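Local coordinates for alcohol oxidase (Myceliophthora thermophila, PDB 6F74), which binds FAD as a VAO-type flavoprotein and probably uses it to oxidise alcohol-type substrates at the expense of molecular oxygen, at residues L140-A145 against N574-R579; H314-A319 against A335-Q340; K328-A333 against A367-T372. All blocks are in the same frame, centred on the assembly; numbering follows the deposited sequence.

Contact 1: residues L140-A145 against N574-R579; sequences LTLNFA and NIFFCR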
loop_
_atom_site.group_PDB
_atom_site.type_symbol
_atom_site.label_atom_id
_atom_site.label_comp_id
_atom_site.label_asym_id
_atom_site.label_seq_id
_atom_site.Cartn_x
_atom_site.Cartn_y
_atom_site.Cartn_z
ATOM N N LEU A 140 -1.129 25.605 10.786
ATOM C CA LEU A 140 0.133 26.300 11.027
ATOM C C LEU A 140 1.321 25.656 10.264
ATOM O O LEU A 140 2.225 26.361 9.792
ATOM C CB LEU A 140 0.455 26.368 12.528
ATOM C CG LEU A 140 -0.416 27.261 13.418
ATOM C CD1 LEU A 140 -0.324 26.837 14.879
ATOM C CD2 LEU A 140 -0.025 28.737 13.254
ATOM N N THR A 141 1.290 24.332 10.134
ATOM C CA THR A 141 2.337 23.616 9.441
ATOM C C THR A 141 2.259 23.892 7.954
ATOM O O THR A 141 3.257 24.275 7.348
ATOM C CB THR A 141 2.276 22.117 9.747
ATOM O OG1 THR A 141 2.294 21.953 11.149
ATOM C CG2 THR A 141 3.462 21.345 9.104
ATOM N N LEU A 142 1.063 23.749 7.388
ATOM C CA LEU A 142 0.826 24.096 6.006
ATOM C C LEU A 142 1.334 25.511 5.733
ATOM O O LEU A 142 2.174 25.701 4.842
ATOM C CB LEU A 142 -0.654 23.986 5.650
ATOM C CG LEU A 142 -1.091 24.460 4.253
ATOM C CD1 LEU A 142 -0.384 23.702 3.137
ATOM C CD2 LEU A 142 -2.581 24.332 4.090
ATOM N N ASN A 143 0.846 26.477 6.512
ATOM C CA ASN A 143 1.190 27.883 6.304
ATOM C C ASN A 143 2.698 28.159 6.408
ATOM O O ASN A 143 3.251 28.878 5.576
ATOM C CB ASN A 143 0.422 28.797 7.291
ATOM C CG ASN A 143 -1.061 28.927 6.971
ATOM O OD1 ASN A 143 -1.530 28.438 5.961
ATOM N ND2 ASN A 143 -1.810 29.617 7.841
ATOM N N PHE A 144 3.345 27.603 7.419
ATOM C CA PHE A 144 4.794 27.766 7.599
ATOM C C PHE A 144 5.575 27.198 6.386
ATOM O O PHE A 144 6.513 27.816 5.929
ATOM C CB PHE A 144 5.250 27.130 8.934
ATOM C CG PHE A 144 6.691 27.376 9.284
ATOM C CD1 PHE A 144 7.710 26.609 8.693
ATOM C CD2 PHE A 144 7.045 28.349 10.200
ATOM C CE1 PHE A 144 9.028 26.814 9.015
ATOM C CE2 PHE A 144 8.370 28.574 10.519
ATOM C CZ PHE A 144 9.366 27.797 9.929
ATOM N N ALA A 145 5.175 26.039 5.864
ATOM C CA ALA A 145 5.854 25.414 4.705
ATOM C C ALA A 145 5.797 26.326 3.499
ATOM O O ALA A 145 6.804 26.564 2.826
ATOM C CB ALA A 145 5.202 24.088 4.357
ATOM N N ASN A 574 1.492 22.777 -6.291
ATOM C CA ASN A 574 1.994 21.451 -5.961
ATOM C C ASN A 574 2.665 21.451 -4.594
ATOM O O ASN A 574 3.779 20.917 -4.408
ATOM C CB ASN A 574 2.913 20.911 -7.043
ATOM C CG ASN A 574 2.832 19.414 -7.178
ATOM O OD1 ASN A 574 2.427 18.733 -6.250
ATOM N ND2 ASN A 574 3.156 18.893 -8.376
ATOM N N ILE A 575 1.949 22.044 -3.640
ATOM C CA ILE A 575 2.358 22.052 -2.266
ATOM C C ILE A 575 2.431 20.631 -1.724
ATOM O O ILE A 575 3.235 20.364 -0.821
ATOM C CB ILE A 575 1.411 22.948 -1.397
ATOM C CG1 ILE A 575 1.368 24.389 -1.929
ATOM C CG2 ILE A 575 1.818 22.951 0.071
ATOM C CD1 ILE A 575 2.723 25.041 -2.151
ATOM N N PHE A 576 1.625 19.721 -2.291
ATOM C CA PHE A 576 1.576 18.357 -1.833
ATOM C C PHE A 576 2.280 17.372 -2.742
ATOM O O PHE A 576 1.901 16.192 -2.792
ATOM C CB PHE A 576 0.119 17.953 -1.612
ATOM C CG PHE A 576 -0.651 18.905 -0.737
ATOM C CD1 PHE A 576 -0.173 19.243 0.510
ATOM C CD2 PHE A 576 -1.871 19.408 -1.137
ATOM C CE1 PHE A 576 -0.892 20.103 1.341
ATOM C CE2 PHE A 576 -2.578 20.292 -0.334
ATOM C CZ PHE A 576 -2.094 20.626 0.921
ATOM N N PHE A 577 3.329 17.836 -3.423
ATOM C CA PHE A 577 4.142 16.992 -4.287
ATOM C C PHE A 577 4.464 15.672 -3.623
ATOM O O PHE A 577 4.876 15.646 -2.470
ATOM C CB PHE A 577 5.467 17.643 -4.681
ATOM C CG PHE A 577 6.361 16.734 -5.480
ATOM C CD1 PHE A 577 6.217 16.640 -6.877
ATOM C CD2 PHE A 577 7.281 15.922 -4.861
ATOM C CE1 PHE A 577 7.004 15.788 -7.618
ATOM C CE2 PHE A 577 8.066 15.049 -5.596
ATOM C CZ PHE A 577 7.916 14.978 -6.977
ATOM N N CYS A 578 4.231 14.584 -4.340
ATOM C CA CYS A 578 4.832 13.317 -3.984
ATOM C C CYS A 578 5.258 12.563 -5.230
ATOM O O CYS A 578 4.726 12.766 -6.336
ATOM C CB CYS A 578 3.954 12.462 -3.051
ATOM S SG CYS A 578 2.187 12.481 -3.416
ATOM N N ARG A 579 6.280 11.744 -5.023
ATOM C CA ARG A 579 6.918 10.923 -6.057
ATOM C C ARG A 579 5.897 9.989 -6.743
ATOM O O ARG A 579 5.210 9.271 -6.058
ATOM C CB ARG A 579 7.997 10.082 -5.347
ATOM C CG ARG A 579 8.943 9.472 -6.303
ATOM C CD ARG A 579 10.040 8.677 -5.626
ATOM N NE ARG A 579 10.533 7.785 -6.676
ATOM C CZ ARG A 579 10.046 6.573 -6.951
ATOM N NH1 ARG A 579 9.075 5.993 -6.207
ATOM N NH2 ARG A 579 10.560 5.921 -7.970
#

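Contact 2: residues H314-A319 against A335-Q340; sequences HRLAIA and AVLHQQ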
loop_
_atom_site.group_PDB
_atom_site.type_symbol
_atom_site.label_atom_id
_atom_site.label_comp_id
_atom_site.label_asym_id
_atom_site.label_seq_id
_atom_site.Cartn_x
_atom_site.Cartn_y
_atom_site.Cartn_z
ATOM N N HIS A 314 -10.151 -21.535 2.596
ATOM C CA HIS A 314 -9.538 -22.657 1.912
ATOM C C HIS A 314 -8.034 -22.512 1.968
ATOM O O HIS A 314 -7.503 -21.564 1.430
ATOM C CB HIS A 314 -9.961 -22.663 0.440
ATOM C CG HIS A 314 -9.351 -23.766 -0.365
ATOM N ND1 HIS A 314 -8.717 -23.546 -1.563
ATOM C CD2 HIS A 314 -9.313 -25.106 -0.159
ATOM C CE1 HIS A 314 -8.299 -24.704 -2.053
ATOM N NE2 HIS A 314 -8.645 -25.665 -1.216
ATOM N N ARG A 315 -7.360 -23.441 2.625
ATOM C CA ARG A 315 -5.903 -23.436 2.669
ATOM C C ARG A 315 -5.349 -24.455 1.681
ATOM O O ARG A 315 -5.619 -25.640 1.800
ATOM C CB ARG A 315 -5.415 -23.678 4.098
ATOM C CG ARG A 315 -5.714 -22.491 5.044
ATOM C CD ARG A 315 -4.706 -21.336 4.879
ATOM N NE ARG A 315 -4.843 -20.341 5.975
ATOM C CZ ARG A 315 -4.023 -20.233 7.041
ATOM N NH1 ARG A 315 -2.945 -21.028 7.222
ATOM N NH2 ARG A 315 -4.233 -19.277 7.954
ATOM N N LEU A 316 -4.578 -23.993 0.711
ATOM C CA LEU A 316 -4.026 -24.880 -0.319
ATOM C C LEU A 316 -2.525 -24.799 -0.277
ATOM O O LEU A 316 -1.994 -23.721 -0.167
ATOM C CB LEU A 316 -4.492 -24.466 -1.727
ATOM C CG LEU A 316 -3.950 -25.279 -2.934
ATOM C CD1 LEU A 316 -4.534 -26.688 -2.966
ATOM C CD2 LEU A 316 -4.271 -24.561 -4.231
ATOM N N ALA A 317 -1.850 -25.925 -0.415
ATOM C CA ALA A 317 -0.410 -25.944 -0.495
ATOM C C ALA A 317 0.037 -26.988 -1.503
ATOM O O ALA A 317 -0.508 -28.095 -1.553
ATOM C CB ALA A 317 0.202 -26.224 0.865
ATOM N N ILE A 318 1.024 -26.608 -2.292
ATOM C CA ILE A 318 1.511 -27.398 -3.418
ATOM C C ILE A 318 3.028 -27.405 -3.347
ATOM O O ILE A 318 3.637 -26.335 -3.293
ATOM C CB ILE A 318 1.135 -26.768 -4.783
ATOM C CG1 ILE A 318 -0.354 -26.444 -4.854
ATOM C CG2 ILE A 318 1.588 -27.668 -5.915
ATOM C CD1 ILE A 318 -0.783 -25.673 -6.070
ATOM N N ALA A 319 3.617 -28.589 -3.409
ATOM C CA ALA A 319 5.056 -28.722 -3.443
ATOM C C ALA A 319 5.476 -29.799 -4.414
ATOM O O ALA A 319 4.715 -30.747 -4.612
ATOM C CB ALA A 319 5.576 -29.100 -2.061
ATOM N N ALA A 335 0.904 -22.108 -13.271
ATOM C CA ALA A 335 0.322 -21.571 -14.485
ATOM C C ALA A 335 -1.152 -21.989 -14.617
ATOM O O ALA A 335 -1.992 -21.139 -14.838
ATOM C CB ALA A 335 1.120 -22.002 -15.701
ATOM N N VAL A 336 -1.443 -23.282 -14.449
ATOM C CA VAL A 336 -2.820 -23.793 -14.506
ATOM C C VAL A 336 -3.701 -23.099 -13.476
ATOM O O VAL A 336 -4.810 -22.708 -13.774
ATOM C CB VAL A 336 -2.885 -25.337 -14.276
ATOM C CG1 VAL A 336 -4.315 -25.814 -14.018
ATOM C CG2 VAL A 336 -2.316 -26.085 -15.473
ATOM N N LEU A 337 -3.188 -22.973 -12.256
ATOM C CA LEU A 337 -3.902 -22.352 -11.159
ATOM C C LEU A 337 -4.271 -20.913 -11.500
ATOM O O LEU A 337 -5.394 -20.473 -11.226
ATOM C CB LEU A 337 -3.057 -22.391 -9.870
ATOM C CG LEU A 337 -3.584 -21.644 -8.638
ATOM C CD1 LEU A 337 -3.169 -22.346 -7.349
ATOM C CD2 LEU A 337 -3.121 -20.181 -8.566
ATOM N N HIS A 338 -3.314 -20.175 -12.058
ATOM C CA HIS A 338 -3.586 -18.816 -12.508
ATOM C C HIS A 338 -4.761 -18.786 -13.500
ATOM O O HIS A 338 -5.618 -17.916 -13.408
ATOM C CB HIS A 338 -2.342 -18.132 -13.103
ATOM C CG HIS A 338 -1.423 -17.545 -12.072
ATOM N ND1 HIS A 338 -0.727 -18.307 -11.163
ATOM C CD2 HIS A 338 -1.062 -16.264 -11.836
ATOM C CE1 HIS A 338 -0.004 -17.521 -10.392
ATOM N NE2 HIS A 338 -0.191 -16.273 -10.776
ATOM N N GLN A 339 -4.806 -19.743 -14.419
ATOM C CA GLN A 339 -5.931 -19.843 -15.371
ATOM C C GLN A 339 -7.300 -20.099 -14.729
ATOM O O GLN A 339 -8.325 -19.823 -15.360
ATOM C CB GLN A 339 -5.683 -20.949 -16.392
ATOM C CG GLN A 339 -4.488 -20.744 -17.300
ATOM C CD GLN A 339 -4.425 -21.827 -18.363
ATOM O OE1 GLN A 339 -4.059 -22.952 -18.076
ATOM N NE2 GLN A 339 -4.777 -21.485 -19.585
ATOM N N GLN A 340 -7.315 -20.675 -13.522
ATOM C CA GLN A 340 -8.555 -20.978 -12.827
ATOM C C GLN A 340 -9.092 -19.817 -11.984
ATOM O O GLN A 340 -10.237 -19.882 -11.499
ATOM C CB GLN A 340 -8.371 -22.182 -11.917
ATOM C CG GLN A 340 -7.907 -23.440 -12.598
ATOM C CD GLN A 340 -8.792 -23.817 -13.783
ATOM O OE1 GLN A 340 -10.023 -23.790 -13.693
ATOM N NE2 GLN A 340 -8.166 -24.145 -14.894
#

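Contact 3: residues K328-A333 against A367-T372; sequences KDLLDA and AHSGYT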
loop_
_atom_site.group_PDB
_atom_site.type_symbol
_atom_site.label_atom_id
_atom_site.label_comp_id
_atom_site.label_asym_id
_atom_site.label_seq_id
_atom_site.Cartn_x
_atom_site.Cartn_y
_atom_site.Cartn_z
ATOM N N LYS A 328 9.956 -27.509 -13.109
ATOM C CA LYS A 328 9.046 -27.476 -14.246
ATOM C C LYS A 328 7.591 -27.828 -13.831
ATOM O O LYS A 328 6.688 -27.071 -14.157
ATOM C CB LYS A 328 9.552 -28.375 -15.354
ATOM C CG LYS A 328 8.774 -28.209 -16.644
ATOM C CD LYS A 328 9.191 -29.225 -17.696
ATOM C CE LYS A 328 8.180 -29.246 -18.843
ATOM N NZ LYS A 328 6.768 -29.498 -18.383
ATOM N N ASP A 329 7.405 -28.935 -13.094
ATOM C CA ASP A 329 6.049 -29.385 -12.743
ATOM C C ASP A 329 5.296 -28.438 -11.802
ATOM O O ASP A 329 4.115 -28.192 -11.984
ATOM C CB ASP A 329 6.073 -30.775 -12.086
ATOM C CG ASP A 329 6.623 -31.857 -12.990
ATOM O OD1 ASP A 329 6.347 -31.905 -14.200
ATOM O OD2 ASP A 329 7.361 -32.675 -12.449
ATOM N N LEU A 330 6.002 -27.919 -10.800
ATOM C CA LEU A 330 5.448 -26.907 -9.898
ATOM C C LEU A 330 4.942 -25.696 -10.641
ATOM O O LEU A 330 3.851 -25.182 -10.373
ATOM C CB LEU A 330 6.486 -26.448 -8.853
ATOM C CG LEU A 330 5.986 -25.306 -7.938
ATOM C CD1 LEU A 330 4.758 -25.768 -7.143
ATOM C CD2 LEU A 330 7.072 -24.804 -7.027
ATOM N N LEU A 331 5.752 -25.212 -11.551
ATOM C CA LEU A 331 5.406 -24.004 -12.306
ATOM C C LEU A 331 4.325 -24.288 -13.330
ATOM O O LEU A 331 3.519 -23.412 -13.591
ATOM C CB LEU A 331 6.649 -23.372 -12.952
ATOM C CG LEU A 331 7.763 -22.811 -12.049
ATOM C CD1 LEU A 331 8.731 -21.910 -12.800
ATOM C CD2 LEU A 331 7.252 -22.034 -10.843
ATOM N N ASP A 332 4.272 -25.501 -13.889
ATOM C CA ASP A 332 3.155 -25.894 -14.766
ATOM C C ASP A 332 1.831 -25.729 -13.996
ATOM O O ASP A 332 0.878 -25.142 -14.502
ATOM C CB ASP A 332 3.280 -27.359 -15.253
ATOM C CG ASP A 332 4.434 -27.571 -16.275
ATOM O OD1 ASP A 332 5.141 -26.620 -16.643
ATOM O OD2 ASP A 332 4.622 -28.713 -16.720
ATOM N N ALA A 333 1.795 -26.253 -12.769
ATOM C CA ALA A 333 0.594 -26.250 -11.943
ATOM C C ALA A 333 0.220 -24.838 -11.509
ATOM O O ALA A 333 -0.947 -24.528 -11.424
ATOM C CB ALA A 333 0.793 -27.144 -10.731
ATOM N N ALA A 367 9.790 -29.304 1.208
ATOM C CA ALA A 367 10.349 -28.786 -0.040
ATOM C C ALA A 367 10.746 -27.325 0.122
ATOM O O ALA A 367 10.026 -26.533 0.746
ATOM C CB ALA A 367 9.326 -28.925 -1.156
ATOM N N HIS A 368 11.895 -26.970 -0.457
ATOM C CA HIS A 368 12.381 -25.574 -0.444
ATOM C C HIS A 368 11.797 -24.778 -1.626
ATOM O O HIS A 368 12.505 -24.004 -2.301
ATOM C CB HIS A 368 13.928 -25.533 -0.482
ATOM C CG HIS A 368 14.599 -26.117 0.729
ATOM N ND1 HIS A 368 14.074 -27.174 1.443
ATOM C CD2 HIS A 368 15.757 -25.792 1.352
ATOM C CE1 HIS A 368 14.871 -27.472 2.455
ATOM N NE2 HIS A 368 15.877 -26.620 2.449
ATOM N N SER A 369 10.501 -24.959 -1.867
ATOM C CA SER A 369 9.782 -24.260 -2.938
ATOM C C SER A 369 8.295 -24.628 -2.828
ATOM O O SER A 369 7.909 -25.502 -2.042
ATOM C CB SER A 369 10.291 -24.676 -4.327
ATOM O OG SER A 369 10.015 -26.024 -4.558
ATOM N N GLY A 370 7.477 -23.968 -3.626
ATOM C CA GLY A 370 6.069 -24.297 -3.692
ATOM C C GLY A 370 5.146 -23.111 -3.777
ATOM O O GLY A 370 5.573 -21.981 -3.997
ATOM N N TYR A 371 3.865 -23.415 -3.607
ATOM C CA TYR A 371 2.788 -22.445 -3.695
ATOM C C TYR A 371 1.910 -22.679 -2.495
ATOM O O TYR A 371 1.607 -23.826 -2.172
ATOM C CB TYR A 371 1.932 -22.682 -4.963
ATOM C CG TYR A 371 0.629 -21.900 -4.970
ATOM C CD1 TYR A 371 -0.502 -22.330 -4.236
ATOM C CD2 TYR A 371 0.524 -20.705 -5.683
ATOM C CE1 TYR A 371 -1.681 -21.570 -4.226
ATOM C CE2 TYR A 371 -0.639 -19.960 -5.671
ATOM C CZ TYR A 371 -1.738 -20.394 -4.957
ATOM O OH TYR A 371 -2.881 -19.634 -5.015
ATOM N N THR A 372 1.443 -21.598 -1.884
ATOM C CA THR A 372 0.491 -21.702 -0.805
ATOM C C THR A 372 -0.522 -20.589 -0.919
ATOM O O THR A 372 -0.213 -19.527 -1.442
ATOM C CB THR A 372 1.184 -21.669 0.591
ATOM O OG1 THR A 372 0.244 -22.102 1.554
ATOM C CG2 THR A 372 1.663 -20.321 0.969
#

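Contact 1: residues L140-A145 against N574-R579
Leu142 meets Ile575 and Phe576 where helix 135-147 of the FAD-binding domain, of the PCMH type, is covered by a loop from the C-terminal berberine-like region. Some 430 residues of chain separate the two segments, and the contact brings these two family regions together near FAD.

The contact across the segments is apolar. One methyl carries it. In Leu142, CG is anti to the backbone N (chi1 174°), and this carries CD1 out from the helix to the loop. Leu142 CD1 lies 3.8 Å from Ile575 CG2. The Leu142 side chain runs at about a right angle to both of its partners. Leu152 of strand 152-155 touches Leu142 and Phe576 as well, so Leu142, Phe576 and Leu152 form a small apolar cluster between helix, loop and strand.

Polar bonds shape the loop. A type I beta turn runs from Asn574 to Phe577, with Phe577 N bonded to Asn574 O at 3.3 Å. The carboxylate of Asp571 accepts the backbone N-H groups of Ile575 and Phe576, one on each oxygen. Together these bonds fix the backbone from which both apolar side chains project.

The FAD pocket is close by. The Phe576 side chain is about 5 Å from that of the FAD-binding Thr154, and about 7 Å from FAD. Further along, Cys578 touches FAD and forms a disulfide with Cys581. On the Phe576 ring, Leu142 CD1 approaches obliquely, 4.1 Å from Phe576 CE1 and 4.2 Å from Phe576 CZ.

Contact 2: residues H314-A319 against A335-Q340
Leu337 on helix 328-346 reaches across to Leu316 and Ile318 on strand 311-320. All three side chains are buried, and no hydrogen bond crosses between the segments. Both leucines have CG anti to their own backbone N, with chi1 of 178° in Leu316, which turns the branched ends of the two leucines toward each other, tip to tip. Leu316 CD2 then lies 4.0 Å from Leu337 CD1. Ile318 joins from two residues further along the strand, on the same side of the sheet. Ile318 CD1, at the end of an extended branch, is 4.3 Å from Leu337 CD1. One methyl of the helix is thus shared by two strand residues. The backbones stay well apart, with 10.7 Å between Ile318 CA and Leu337 CA. Tyr371 of the neighbouring strand touches all three residues and closes the cluster. Strand 311-320 leads into helix 328-346 and then strand 349-356, which runs parallel to the first with antiparallel strand 370-378 between them. This is a split beta-alpha-beta unit, its helix packed on the seven-stranded antiparallel sheet.

Contact 3: residues K328-A333 against A367-T372
The peptide joining Ser369 to Gly370 is met obliquely by Leu330. Leu330 CD2 lies out of the peptide plane and off its N/CA end, 3.5 Å from Gly370 N. Leu330 CD2 is also 3.5 Å from Gly370 CA, and Leu330 CD1 is 4.0 Å from Gly370 CA. The other flat group is the Tyr371 ring, which heads away from Leu330. His373 meets it with its plane nearly perpendicular, and Tyr371 OH is hydrogen-bonded to His373 ND1.

Leu330 has CG anti to its backbone N (chi1 176°), which brings both methyls down on the chain at Gly370. Here the partner is backbone, not side chain. Gly370 has a phi of 140°, and at its backbone angles a CB would jam against Ser369 O. Leu330 CA and Gly370 CA are 6.8 Å apart. At the side, Ser369 OG is 4.0 Å from Leu330 CD2; it is hydrogen-bonded to Glu323 OE2, and weakly to Asn327 ND2.

Leu330 also touches Ile318 on the adjoining strand. The first turn of helix 328-346 thus rests on the start of strand 370-378, a helix-on-sheet packing consistent with the second domain of VAO-type oxidases, built on an antiparallel sheet.

Contacts 2 and 3 are neighbours, with centres 9 Å apart. Both place helix 328-346 on one sheet, contact 2 further along the helix and contact 3 at its start. Their strands are adjacent and bond directly, Ile318 N to Tyr371 O at 2.8 Å. Leu337 CD1 also packs on Tyr371 CZ. Contact 1 lies on the opposite side of the chain's centre, 46 to 48 Å from the other two between centres. It joins distant parts of the sequence near FAD, whereas the others lie away from annotated sites. All three are mainly buried, though Ile575 in contact 1 is partly exposed. Contacts 1 and 2 pair apolar side chains; contact 3 sets methyls on backbone.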